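Local coordinates for phosphate-binding protein PstS 2 (Streptococcus pneumoniae, PDB 4H1X) that probably serves as the solute-binding protein of the PstSACB ABC transporter, capturing phosphate outside the membrane for import into the cell, at residues Asp93-Leu96 with Leu102-Pro105; Ile122-Ser127 with Glu175-Glu180; Asn137-Ala142 with Ser167-Lys172. All blocks are in the same frame, centred on the assembly; numbering follows the deposited sequence. Where two conformers were deposited one is given.

Contact 1: residues Asp93-Leu96 with Leu102-Pro105; sequences DTVL and LQRP
Val95 and Gln103 bring the end of the short helix 92-96 against the start of strand 103-110, their CA atoms 6.9 Å apart. The five residues between the two segments form neither helix nor strand and carry the chain from the helix end to the strand. Val95 offers its backbone carbonyl. The side-chain amide of Gln103 reaches it, NE2 donating to Val95 O at 2.9 Å with an N-H...O angle of 155°. The donor lies in the carbonyl plane, on a lone pair, while the carbonyl oxygen stands slightly out of the amide plane of Gln103. A water closes a small ring by donating both to Val95 O and to Gln103 OE1, the latter at 2.7 Å. NE2 also bonds to Tyr100 O, which together with these bonds fixes the rotation of the amide. Beside the polar grip, Val95 CG1, anti to the backbone N (chi1 169°), lies 3.6 Å from Gln103 OE1, and both side chains touch Leu229 of strand 223-236. This is a short helix-loop-strand connection, with a glutamine side chain tying the carboxyl end of a helix to the strand that follows it.

Contact 2: residues Ile122-Ser127 with Glu175-Glu180; sequences ISFIHS and EAYKKE
An aromatic helix-to-helix contact, buried and apolar, joins the carboxyl end of helix 116-126 to the last turns of helix 164-180, with Phe124 facing Ala176 and Tyr177. The backbones come closest at Phe124 and Tyr177, whose CA atoms are 6.9 Å apart. The two rings form an offset edge-to-face pair in which the edge of Tyr177 is directed at the face of Phe124; their centroids are 5.7 Å apart and the planes meet at 69°. The root of the tyrosine side chain takes part as well, since Tyr177 CA and CB lie over one face of the Phe124 ring. In return Phe124 CB sits at the edge of the Tyr177 ring, near its plane, 3.5 Å from CD1. With CG anti to the backbone N in both residues (chi1 176° in Phe124 and -177° in Tyr177), the side chains extend from their helices and pass each other in opposite directions. The far end of the phenylalanine then reaches Ala176, its CZ lying 3.6 Å from Ala176 CB. Two residues after Phe124, helix 116-126 ends. Phe124 O accepts from both Ser127 N and Ser127 OG, the hydroxyl at 2.6 Å, and the same hydroxyl is bonded to Gly130 N as Ser127 caps the start of helix 128-136. The phenolic oxygen of Tyr177 is satisfied by Asp120, one turn earlier on helix 116-126, giving this apolar interface a polar margin. Tyr149 and Phe121 extend the aromatic cluster by edge-to-face pairing with Phe124 and Tyr177 respectively. Helix 128-136 borders it through Gln129 and Val133, which meet Phe124 and Ala176, while Tyr177 also packs on Val184 and Ile186 of strand 183-190.

Contact 3: residues Asn137-Ala142 with Ser167-Lys172; sequences NKFIEA and SSLMEK
A Schellman motif ends helix 128-136, and the chain leaving it lies against helix 164-180 through two side-chain pairs, Asn137 with Lys172 and Phe139 with Leu169. Lys138, with positive phi, is the C-prime residue of the motif; Phe139 N bonds to Val134 O and Lys138 N to Thr135 O. Asn137 and Phe139, on either side of Lys138 in sequence, both direct their CB atoms toward the opposing helix. The Asn137 amide lies across the aliphatic part of Lys172. Its OD1 is 3.4 Å from Lys172 CE and its ND2 is 3.6 Å from Lys172 CG, so the contact is made with methylenes and not with the ammonium group. A bend at chi2 of Lys172 (-64°) carries its methylenes obliquely across the amide, whose ND2 donates instead to Val133 O, in the last turn of helix 128-136. The second pair is wholly apolar. Both methyls of Leu169 approach one corner of the Phe139 ring, CD1 and CD2 each 4.1 Å from CD2 of Phe139, and Leu169 CB lies equally far from its CE2. Neighbouring elements close around these two residues: Phe106 of strand 103-110 touches both, as does Ala228 of strand 223-236, and Val134 of helix 128-136 packs on Phe139. Further along, Ile140 is joined to Leu229 by a backbone hydrogen bond, which brings the loop alongside strand 223-236.

In the fold
Along the chain come helix 92-96 and strand 103-110 (contact 1), helix 116-126, the 137-142 loop and helix 164-180. Contact 1 closes before the others open, whereas contact 3 is nested inside the loop closed by contact 2. Contacts 2 and 3 share helix 164-180, with centres about 12 Å apart. Contacts 1 and 3, about 14 Å between centres, touch directly: Val95 and Leu96 pack on the 137-142 loop, Leu96 CD2 lying 3.4 Å from Glu141 O. Contacts 1 and 2 are separate, about 12 Å between nearest atoms. Strand 103-110, which supplies one side of contact 1, and its antiparallel partner 223-236 also pack on contact 3, linking the two within this periplasmic-binding-protein fold.

Contact 1: residues Asp93-Leu96 with Leu102-Pro105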
ATOM      1  N   ASP A  93      15.144  -3.291   3.876  1.00 19.32           N
ATOM      2  CA  ASP A  93      15.593  -4.567   4.414  1.00 19.64           C
ATOM      3  C   ASP A  93      14.601  -5.239   5.387  1.00 21.68           C
ATOM      4  O   ASP A  93      14.398  -6.450   5.279  1.00 22.56           O
ATOM      5  CB  ASP A  93      16.961  -4.387   5.088  1.00 22.99           C
ATOM      6  CG  ASP A  93      18.106  -4.169   4.104  1.00 37.34           C
ATOM      7  OD1 ASP A  93      17.897  -4.380   2.875  1.00 36.63           O
ATOM      8  OD2 ASP A  93      19.213  -3.825   4.556  1.00 46.66           O
ATOM      9  N   THR A  94      13.992  -4.488   6.326  1.00 15.98           N
ATOM     10  CA  THR A  94      13.093  -5.086   7.329  1.00 13.61           C
ATOM     11  C   THR A  94      11.698  -5.334   6.759  1.00 17.55           C
ATOM     12  O   THR A  94      10.973  -6.213   7.270  1.00 16.97           O
ATOM     13  CB  THR A  94      13.039  -4.255   8.613  1.00 18.57           C
ATOM     14  OG1 THR A  94      12.637  -2.922   8.299  1.00 15.78           O
ATOM     15  CG2 THR A  94      14.400  -4.247   9.362  1.00 17.65           C
ATOM     16  N   VAL A  95      11.332  -4.604   5.680  1.00 13.55           N
ATOM     17  CA  VAL A  95      10.061  -4.875   5.024  1.00 12.68           C
ATOM     18  C   VAL A  95      10.241  -6.175   4.224  1.00 19.93           C
ATOM     19  O   VAL A  95       9.422  -7.083   4.352  1.00 18.95           O
ATOM     20  CB  VAL A  95       9.580  -3.710   4.130  1.00 15.28           C
ATOM     21  CG1 VAL A  95       8.381  -4.142   3.249  1.00 15.46           C
ATOM     22  CG2 VAL A  95       9.204  -2.489   4.980  1.00 14.42           C
ATOM     23  N   LEU A  96      11.341  -6.255   3.430  1.00 18.46           N
ATOM     24  CA  LEU A  96      11.672  -7.423   2.605  1.00 21.08           C
ATOM     25  C   LEU A  96      11.752  -8.725   3.414  1.00 26.19           C
ATOM     26  O   LEU A  96      11.116  -9.710   3.041  1.00 26.19           O
ATOM     27  CB  LEU A  96      13.006  -7.202   1.870  1.00 22.15           C
ATOM     28  CG  LEU A  96      12.917  -6.460   0.541  1.00 27.75           C
ATOM     29  CD1 LEU A  96      14.308  -6.131   0.012  1.00 28.59           C
ATOM     30  CD2 LEU A  96      12.134  -7.272  -0.484  1.00 30.07           C
ATOM     31  N   LEU A 102       4.113  -3.478   9.682  1.00 13.44           N
ATOM     32  CA  LEU A 102       3.164  -2.575   9.014  0.50 11.31           C
ATOM     33  C   LEU A 102       3.492  -2.498   7.546  1.00 14.81           C
ATOM     34  O   LEU A 102       4.219  -1.605   7.091  1.00 13.00           O
ATOM     35  CB  LEU A 102       3.151  -1.176   9.627  0.50 10.78           C
ATOM     36  CG  LEU A 102       2.909  -1.079  11.119  0.50 13.94           C
ATOM     37  CD1 LEU A 102       3.222   0.309  11.588  0.50 13.20           C
ATOM     38  CD2 LEU A 102       1.481  -1.446  11.471  0.50 15.98           C
ATOM     39  N   GLN A 103       3.008  -3.483   6.809  1.00 11.25           N
ATOM     40  CA  GLN A 103       3.248  -3.567   5.371  1.00 11.57           C
ATOM     41  C   GLN A 103       2.158  -4.387   4.743  1.00 14.46           C
ATOM     42  O   GLN A 103       1.475  -5.187   5.414  1.00 12.45           O
ATOM     43  CB  GLN A 103       4.624  -4.208   5.075  1.00 12.85           C
ATOM     44  CG  GLN A 103       4.753  -5.651   5.605  1.00 12.84           C
ATOM     45  CD  GLN A 103       5.946  -6.360   5.040  1.00 25.37           C
ATOM     46  OE1 GLN A 103       5.967  -6.774   3.867  1.00 18.77           O
ATOM     47  NE2 GLN A 103       6.983  -6.477   5.847  1.00 19.94           N
ATOM     48  N   ARG A 104       1.989  -4.182   3.442  1.00 13.20           N
ATOM     49  CA  ARG A 104       1.012  -4.927   2.678  1.00 12.95           C
ATOM     50  C   ARG A 104       1.540  -5.127   1.274  1.00 14.63           C
ATOM     51  O   ARG A 104       2.274  -4.270   0.753  1.00 15.77           O
ATOM     52  CB  ARG A 104      -0.349  -4.202   2.649  1.00 13.05           C
ATOM     53  CG  ARG A 104      -0.238  -2.767   2.137  1.00 20.51           C
ATOM     54  CD  ARG A 104      -1.566  -2.133   1.863  1.00 24.46           C
ATOM     55  NE  ARG A 104      -1.391  -0.739   1.468  1.00 23.10           N
ATOM     56  CZ  ARG A 104      -2.357   0.026   0.986  1.00 31.77           C
ATOM     57  NH1 ARG A 104      -3.583  -0.459   0.831  1.00 26.04           N
ATOM     58  NH2 ARG A 104      -2.102   1.274   0.626  1.00 32.27           N
ATOM     59  N   PRO A 105       1.129  -6.225   0.623  1.00 11.52           N
ATOM     60  CA  PRO A 105       1.557  -6.426  -0.762  1.00 10.21           C
ATOM     61  C   PRO A 105       0.653  -5.684  -1.734  1.00 13.58           C
ATOM     62  O   PRO A 105      -0.548  -5.487  -1.454  1.00 13.40           O
ATOM     63  CB  PRO A 105       1.408  -7.939  -0.943  1.00 12.58           C
ATOM     64  CG  PRO A 105       0.226  -8.305  -0.056  1.00 16.89           C
ATOM     65  CD  PRO A 105       0.277  -7.340   1.112  1.00 13.13           C
TER
HETATM   66  O   HOH W   1       7.320  -9.011   3.409  1.00 31.36           O

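Contact 2: residues Ile122-Ser127 with Glu175-Glu180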
ATOM      1  N   ILE A 122       2.645  -8.223 -18.214  1.00  8.78           N
ATOM      2  CA  ILE A 122       3.161  -8.876 -16.993  0.50  9.60           C
ATOM      3  C   ILE A 122       4.682  -9.038 -17.119  1.00 11.95           C
ATOM      4  O   ILE A 122       5.416  -8.812 -16.160  1.00 10.59           O
ATOM      5  CB  ILE A 122       2.455 -10.255 -16.730  0.50 13.40           C
ATOM      6  CG1 ILE A 122       0.938 -10.119 -16.454  0.50 14.41           C
ATOM      7  CG2 ILE A 122       3.158 -11.102 -15.654  0.50 13.73           C
ATOM      8  CD1 ILE A 122       0.512  -9.173 -15.403  0.50 24.20           C
ATOM      9  N   SER A 123       5.156  -9.453 -18.326  1.00 10.71           N
ATOM     10  CA  SER A 123       6.596  -9.639 -18.579  0.50 11.05           C
ATOM     11  C   SER A 123       7.322  -8.306 -18.371  1.00 14.31           C
ATOM     12  O   SER A 123       8.388  -8.261 -17.756  1.00 12.36           O
ATOM     13  CB  SER A 123       6.842 -10.198 -19.978  0.50 14.16           C
ATOM     14  OG  SER A 123       6.260 -11.487 -20.115  0.50 19.85           O
ATOM     15  N   PHE A 124       6.717  -7.213 -18.851  1.00 10.73           N
ATOM     16  CA  PHE A 124       7.299  -5.867 -18.669  1.00  9.91           C
ATOM     17  C   PHE A 124       7.372  -5.534 -17.176  1.00 12.03           C
ATOM     18  O   PHE A 124       8.385  -5.052 -16.707  1.00 10.57           O
ATOM     19  CB  PHE A 124       6.442  -4.812 -19.393  1.00 10.68           C
ATOM     20  CG  PHE A 124       6.977  -3.415 -19.136  1.00 10.63           C
ATOM     21  CD1 PHE A 124       8.105  -2.947 -19.813  1.00 13.06           C
ATOM     22  CD2 PHE A 124       6.431  -2.617 -18.130  1.00 11.24           C
ATOM     23  CE1 PHE A 124       8.620  -1.680 -19.557  1.00 13.31           C
ATOM     24  CE2 PHE A 124       6.986  -1.364 -17.836  1.00 13.75           C
ATOM     25  CZ  PHE A 124       8.075  -0.905 -18.554  1.00 13.03           C
ATOM     26  N   ILE A 125       6.292  -5.782 -16.436  1.00 10.01           N
ATOM     27  CA  ILE A 125       6.262  -5.510 -14.993  1.00  9.86           C
ATOM     28  C   ILE A 125       7.364  -6.317 -14.266  1.00 14.27           C
ATOM     29  O   ILE A 125       8.001  -5.796 -13.336  1.00 15.26           O
ATOM     30  CB  ILE A 125       4.873  -5.826 -14.417  1.00 12.09           C
ATOM     31  CG1 ILE A 125       3.803  -4.829 -14.946  1.00 10.96           C
ATOM     32  CG2 ILE A 125       4.920  -5.807 -12.859  1.00 13.27           C
ATOM     33  CD1 ILE A 125       2.296  -5.249 -14.590  1.00 15.31           C
ATOM     34  N   HIS A 126       7.603  -7.549 -14.710  1.00 13.34           N
ATOM     35  CA  HIS A 126       8.620  -8.439 -14.124  1.00 14.13           C
ATOM     36  C   HIS A 126      10.043  -8.056 -14.517  1.00 18.35           C
ATOM     37  O   HIS A 126      10.982  -8.438 -13.825  1.00 19.85           O
ATOM     38  CB  HIS A 126       8.335  -9.899 -14.533  1.00 15.02           C
ATOM     39  CG  HIS A 126       7.193 -10.490 -13.768  1.00 18.48           C
ATOM     40  ND1 HIS A 126       6.522 -11.619 -14.213  1.00 20.79           N
ATOM     41  CD2 HIS A 126       6.619 -10.065 -12.617  1.00 20.90           C
ATOM     42  CE1 HIS A 126       5.611 -11.881 -13.287  1.00 20.75           C
ATOM     43  NE2 HIS A 126       5.627 -10.967 -12.316  1.00 21.03           N
ATOM     44  N   SER A 127      10.208  -7.300 -15.596  1.00 12.47           N
ATOM     45  CA  SER A 127      11.532  -6.960 -16.137  1.00 12.31           C
ATOM     46  C   SER A 127      12.338  -6.013 -15.252  1.00 15.66           C
ATOM     47  O   SER A 127      11.780  -5.374 -14.354  1.00 13.84           O
ATOM     48  CB  SER A 127      11.383  -6.318 -17.510  1.00 13.98           C
ATOM     49  OG  SER A 127      10.886  -4.994 -17.422  1.00 14.85           O
ATOM     50  N   GLU A 175       2.362   3.755 -18.203  1.00 12.51           N
ATOM     51  CA  GLU A 175       3.062   4.827 -18.946  1.00 13.64           C
ATOM     52  C   GLU A 175       4.352   4.304 -19.555  1.00 16.12           C
ATOM     53  O   GLU A 175       4.631   4.559 -20.737  1.00 15.50           O
ATOM     54  CB  GLU A 175       3.419   5.997 -18.007  1.00 16.17           C
ATOM     55  CG  GLU A 175       2.272   6.840 -17.499  1.00 23.20           C
ATOM     56  CD  GLU A 175       2.744   7.883 -16.501  1.00 32.32           C
ATOM     57  OE1 GLU A 175       3.909   7.813 -16.048  1.00 18.04           O
ATOM     58  OE2 GLU A 175       1.944   8.787 -16.181  1.00 27.30           O
ATOM     59  N   ALA A 176       5.164   3.598 -18.732  1.00 12.20           N
ATOM     60  CA  ALA A 176       6.465   3.077 -19.188  1.00 12.84           C
ATOM     61  C   ALA A 176       6.262   2.014 -20.270  1.00 15.29           C
ATOM     62  O   ALA A 176       7.000   2.007 -21.250  1.00 15.27           O
ATOM     63  CB  ALA A 176       7.255   2.511 -18.010  1.00 13.68           C
ATOM     64  N   TYR A 177       5.224   1.167 -20.125  1.00 12.11           N
ATOM     65  CA  TYR A 177       4.924   0.134 -21.112  1.00 11.98           C
ATOM     66  C   TYR A 177       4.485   0.746 -22.451  1.00 18.05           C
ATOM     67  O   TYR A 177       4.929   0.277 -23.500  1.00 17.58           O
ATOM     68  CB  TYR A 177       3.840  -0.815 -20.592  1.00 11.33           C
ATOM     69  CG  TYR A 177       3.529  -1.959 -21.540  1.00 11.22           C
ATOM     70  CD1 TYR A 177       4.349  -3.083 -21.599  1.00 11.57           C
ATOM     71  CD2 TYR A 177       2.374  -1.949 -22.320  1.00 12.37           C
ATOM     72  CE1 TYR A 177       4.014  -4.180 -22.398  1.00 12.22           C
ATOM     73  CE2 TYR A 177       2.052  -3.019 -23.151  1.00 13.14           C
ATOM     74  CZ  TYR A 177       2.867  -4.138 -23.171  1.00 18.11           C
ATOM     75  OH  TYR A 177       2.561  -5.188 -23.992  1.00 17.29           O
ATOM     76  N   LYS A 178       3.611   1.778 -22.408  1.00 15.79           N
ATOM     77  CA  LYS A 178       3.067   2.434 -23.610  1.00 16.38           C
ATOM     78  C   LYS A 178       4.143   3.221 -24.355  1.00 20.80           C
ATOM     79  O   LYS A 178       4.049   3.361 -25.569  1.00 21.24           O
ATOM     80  CB  LYS A 178       1.857   3.296 -23.267  1.00 18.90           C
ATOM     81  CG  LYS A 178       0.651   2.413 -22.875  1.00 20.91           C
ATOM     82  CD  LYS A 178      -0.662   3.161 -22.778  1.00 35.06           C
ATOM     83  CE  LYS A 178      -0.770   4.017 -21.549  1.00 45.83           C
ATOM     84  NZ  LYS A 178      -1.817   5.053 -21.718  1.00 54.81           N
ATOM     85  N   LYS A 179       5.211   3.628 -23.662  1.00 17.84           N
ATOM     86  CA  LYS A 179       6.353   4.290 -24.299  1.00 18.82           C
ATOM     87  C   LYS A 179       6.999   3.279 -25.277  1.00 24.68           C
ATOM     88  O   LYS A 179       7.385   3.646 -26.383  1.00 24.28           O
ATOM     89  CB  LYS A 179       7.351   4.780 -23.225  1.00 19.17           C
ATOM     90  CG  LYS A 179       8.451   5.667 -23.810  1.00 29.41           C
ATOM     91  CD  LYS A 179       9.566   5.906 -22.816  1.00 31.58           C
ATOM     92  CE  LYS A 179      10.599   6.855 -23.380  1.00 51.59           C
ATOM     93  NZ  LYS A 179      11.606   7.240 -22.357  1.00 64.22           N
ATOM     94  N   GLU A 180       7.046   1.991 -24.856  1.00 21.37           N
ATOM     95  CA  GLU A 180       7.615   0.893 -25.639  0.50 21.32           C
ATOM     96  C   GLU A 180       6.600   0.313 -26.624  1.00 22.69           C
ATOM     97  O   GLU A 180       6.995  -0.260 -27.630  1.00 21.29           O
ATOM     98  CB  GLU A 180       8.119  -0.232 -24.707  0.50 22.81           C
ATOM     99  CG  GLU A 180       9.308   0.148 -23.828  0.50 33.67           C
ATOM    100  CD  GLU A 180      10.679   0.241 -24.477  0.50 59.92           C
ATOM    101  OE1 GLU A 180      10.829  -0.162 -25.654  0.50 54.35           O
ATOM    102  OE2 GLU A 180      11.619   0.693 -23.786  0.50 60.32           O
TER

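Contact 3: residues Asn137-Ala142 with Ser167-Lys172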
ATOM      1  N   ASN A 137       9.385   4.905  -7.908  1.00 12.36           N
ATOM      2  CA  ASN A 137       8.150   5.415  -7.313  1.00 11.50           C
ATOM      3  C   ASN A 137       8.080   5.131  -5.799  1.00 14.62           C
ATOM      4  O   ASN A 137       7.018   5.283  -5.172  1.00 14.92           O
ATOM      5  CB  ASN A 137       6.938   4.913  -8.067  1.00 11.26           C
ATOM      6  CG  ASN A 137       6.781   5.731  -9.328  1.00 21.06           C
ATOM      7  OD1 ASN A 137       6.424   6.908  -9.270  1.00 11.84           O
ATOM      8  ND2 ASN A 137       7.176   5.181 -10.472  1.00 16.53           N
ATOM      9  N   LYS A 138       9.245   4.782  -5.221  1.00 11.43           N
ATOM     10  CA  LYS A 138       9.522   4.652  -3.782  1.00 11.74           C
ATOM     11  C   LYS A 138       8.773   3.481  -3.078  1.00 18.15           C
ATOM     12  O   LYS A 138       8.638   3.487  -1.858  1.00 17.98           O
ATOM     13  CB  LYS A 138       9.243   5.995  -3.045  1.00 13.85           C
ATOM     14  CG  LYS A 138       9.993   7.215  -3.634  1.00 23.64           C
ATOM     15  CD  LYS A 138      11.471   7.197  -3.312  1.00 33.03           C
ATOM     16  CE  LYS A 138      12.098   8.564  -3.431  1.00 49.14           C
ATOM     17  NZ  LYS A 138      13.338   8.673  -2.617  1.00 61.48           N
ATOM     18  N   PHE A 139       8.404   2.442  -3.829  1.00 13.91           N
ATOM     19  CA  PHE A 139       7.874   1.208  -3.245  1.00 13.64           C
ATOM     20  C   PHE A 139       9.031   0.222  -3.109  1.00 18.57           C
ATOM     21  O   PHE A 139      10.098   0.436  -3.684  1.00 18.48           O
ATOM     22  CB  PHE A 139       6.746   0.617  -4.107  1.00 14.06           C
ATOM     23  CG  PHE A 139       5.510   1.477  -4.084  1.00 15.16           C
ATOM     24  CD1 PHE A 139       4.618   1.412  -3.016  1.00 19.53           C
ATOM     25  CD2 PHE A 139       5.230   2.345  -5.134  1.00 16.79           C
ATOM     26  CE1 PHE A 139       3.489   2.240  -2.976  1.00 20.14           C
ATOM     27  CE2 PHE A 139       4.101   3.163  -5.104  1.00 20.11           C
ATOM     28  CZ  PHE A 139       3.229   3.095  -4.029  1.00 18.54           C
ATOM     29  N   ILE A 140       8.825  -0.855  -2.360  1.00 14.42           N
ATOM     30  CA  ILE A 140       9.865  -1.867  -2.192  1.00 14.88           C
ATOM     31  C   ILE A 140       9.634  -3.044  -3.166  1.00 18.51           C
ATOM     32  O   ILE A 140       8.511  -3.536  -3.297  1.00 16.51           O
ATOM     33  CB  ILE A 140       9.907  -2.298  -0.714  1.00 17.16           C
ATOM     34  CG1 ILE A 140      10.441  -1.115   0.140  1.00 17.38           C
ATOM     35  CG2 ILE A 140      10.752  -3.563  -0.521  1.00 16.00           C
ATOM     36  CD1 ILE A 140       9.977  -1.070   1.569  1.00 20.54           C
ATOM     37  N   GLU A 141      10.712  -3.451  -3.863  1.00 16.04           N
ATOM     38  CA  GLU A 141      10.714  -4.546  -4.835  1.00 17.48           C
ATOM     39  C   GLU A 141      11.003  -5.873  -4.105  1.00 26.08           C
ATOM     40  O   GLU A 141      12.116  -6.084  -3.623  1.00 26.50           O
ATOM     41  CB  GLU A 141      11.742  -4.236  -5.955  1.00 19.08           C
ATOM     42  CG  GLU A 141      11.846  -5.275  -7.060  1.00 23.77           C
ATOM     43  CD  GLU A 141      10.516  -5.629  -7.695  1.00 31.87           C
ATOM     44  OE1 GLU A 141       9.990  -4.817  -8.494  1.00 23.46           O
ATOM     45  OE2 GLU A 141       9.979  -6.706  -7.353  1.00 26.14           O
ATOM     46  N   ALA A 142       9.989  -6.757  -4.029  1.00 27.74           N
ATOM     47  CA  ALA A 142      10.078  -8.076  -3.370  1.00 29.99           C
ATOM     48  C   ALA A 142      10.898  -9.090  -4.183  1.00 33.67           C
ATOM     49  O   ALA A 142      11.546  -9.966  -3.598  1.00 32.50           O
ATOM     50  CB  ALA A 142       8.683  -8.633  -3.128  1.00 30.81           C
ATOM     51  N   SER A 167      -3.587   1.671  -7.951  1.00 12.59           N
ATOM     52  CA  SER A 167      -3.866   2.451  -9.169  0.50 12.63           C
ATOM     53  C   SER A 167      -2.743   3.386  -9.608  1.00 15.62           C
ATOM     54  O   SER A 167      -2.396   3.385 -10.791  1.00 13.90           O
ATOM     55  CB  SER A 167      -5.150   3.253  -9.004  0.50 15.26           C
ATOM     56  OG  SER A 167      -6.235   2.362  -8.828  0.50 21.63           O
ATOM     57  N   SER A 168      -2.191   4.204  -8.679  1.00 12.91           N
ATOM     58  CA  SER A 168      -1.144   5.163  -9.036  1.00 14.13           C
ATOM     59  C   SER A 168       0.073   4.448  -9.606  1.00 15.81           C
ATOM     60  O   SER A 168       0.546   4.839 -10.670  1.00 14.09           O
ATOM     61  CB  SER A 168      -0.746   6.040  -7.852  1.00 17.28           C
ATOM     62  OG  SER A 168       0.166   7.017  -8.322  1.00 31.00           O
ATOM     63  N   LEU A 169       0.528   3.378  -8.928  1.00 11.96           N
ATOM     64  CA  LEU A 169       1.676   2.601  -9.375  1.00 11.30           C
ATOM     65  C   LEU A 169       1.389   1.923 -10.726  1.00 12.68           C
ATOM     66  O   LEU A 169       2.263   1.918 -11.606  1.00 11.41           O
ATOM     67  CB  LEU A 169       2.084   1.559  -8.330  1.00 11.31           C
ATOM     68  CG  LEU A 169       3.270   0.659  -8.760  1.00 16.08           C
ATOM     69  CD1 LEU A 169       4.541   1.494  -9.080  1.00 15.98           C
ATOM     70  CD2 LEU A 169       3.561  -0.394  -7.714  1.00 16.36           C
HETATM   71  N   MSE A 170       0.171   1.369 -10.895  1.00  9.00           N
HETATM   72  CA  MSE A 170      -0.231   0.736 -12.152  1.00  9.78           C
HETATM   73  C   MSE A 170      -0.161   1.756 -13.290  1.00 12.94           C
HETATM   74  O   MSE A 170       0.316   1.415 -14.372  1.00 11.82           O
HETATM   75  CB  MSE A 170      -1.642   0.147 -12.016  1.00 11.16           C
HETATM   76  CG  MSE A 170      -2.048  -0.686 -13.193  1.00 17.16           C
HETATM   77 SE   MSE A 170      -0.678  -2.080 -13.604  0.75 21.71          SE
HETATM   78  CE  MSE A 170      -0.629  -3.037 -12.092  1.00 17.91           C
ATOM     79  N   GLU A 171      -0.594   3.017 -13.030  1.00 10.23           N
ATOM     80  CA  GLU A 171      -0.539   4.108 -14.008  0.50 10.94           C
ATOM     81  C   GLU A 171       0.925   4.322 -14.458  1.00 13.87           C
ATOM     82  O   GLU A 171       1.189   4.428 -15.654  1.00 13.26           O
ATOM     83  CB  GLU A 171      -1.156   5.392 -13.416  0.50 12.69           C
ATOM     84  CG  GLU A 171      -2.682   5.377 -13.387  0.50 19.30           C
ATOM     85  CD  GLU A 171      -3.413   6.176 -12.314  0.50 35.92           C
ATOM     86  OE1 GLU A 171      -2.858   7.178 -11.804  0.50 18.92           O
ATOM     87  OE2 GLU A 171      -4.576   5.815 -12.018  0.50 28.26           O
ATOM     88  N   LYS A 172       1.882   4.342 -13.498  1.00 11.13           N
ATOM     89  CA  LYS A 172       3.317   4.534 -13.827  1.00 11.14           C
ATOM     90  C   LYS A 172       3.816   3.368 -14.720  1.00 13.02           C
ATOM     91  O   LYS A 172       4.560   3.571 -15.690  1.00 11.29           O
ATOM     92  CB  LYS A 172       4.183   4.644 -12.543  1.00 11.37           C
ATOM     93  CG  LYS A 172       3.834   5.809 -11.581  1.00 13.57           C
ATOM     94  CD  LYS A 172       4.074   7.170 -12.216  1.00 14.75           C
ATOM     95  CE  LYS A 172       3.924   8.279 -11.192  1.00 15.51           C
ATOM     96  NZ  LYS A 172       3.950   9.606 -11.853  1.00 18.29           N
TER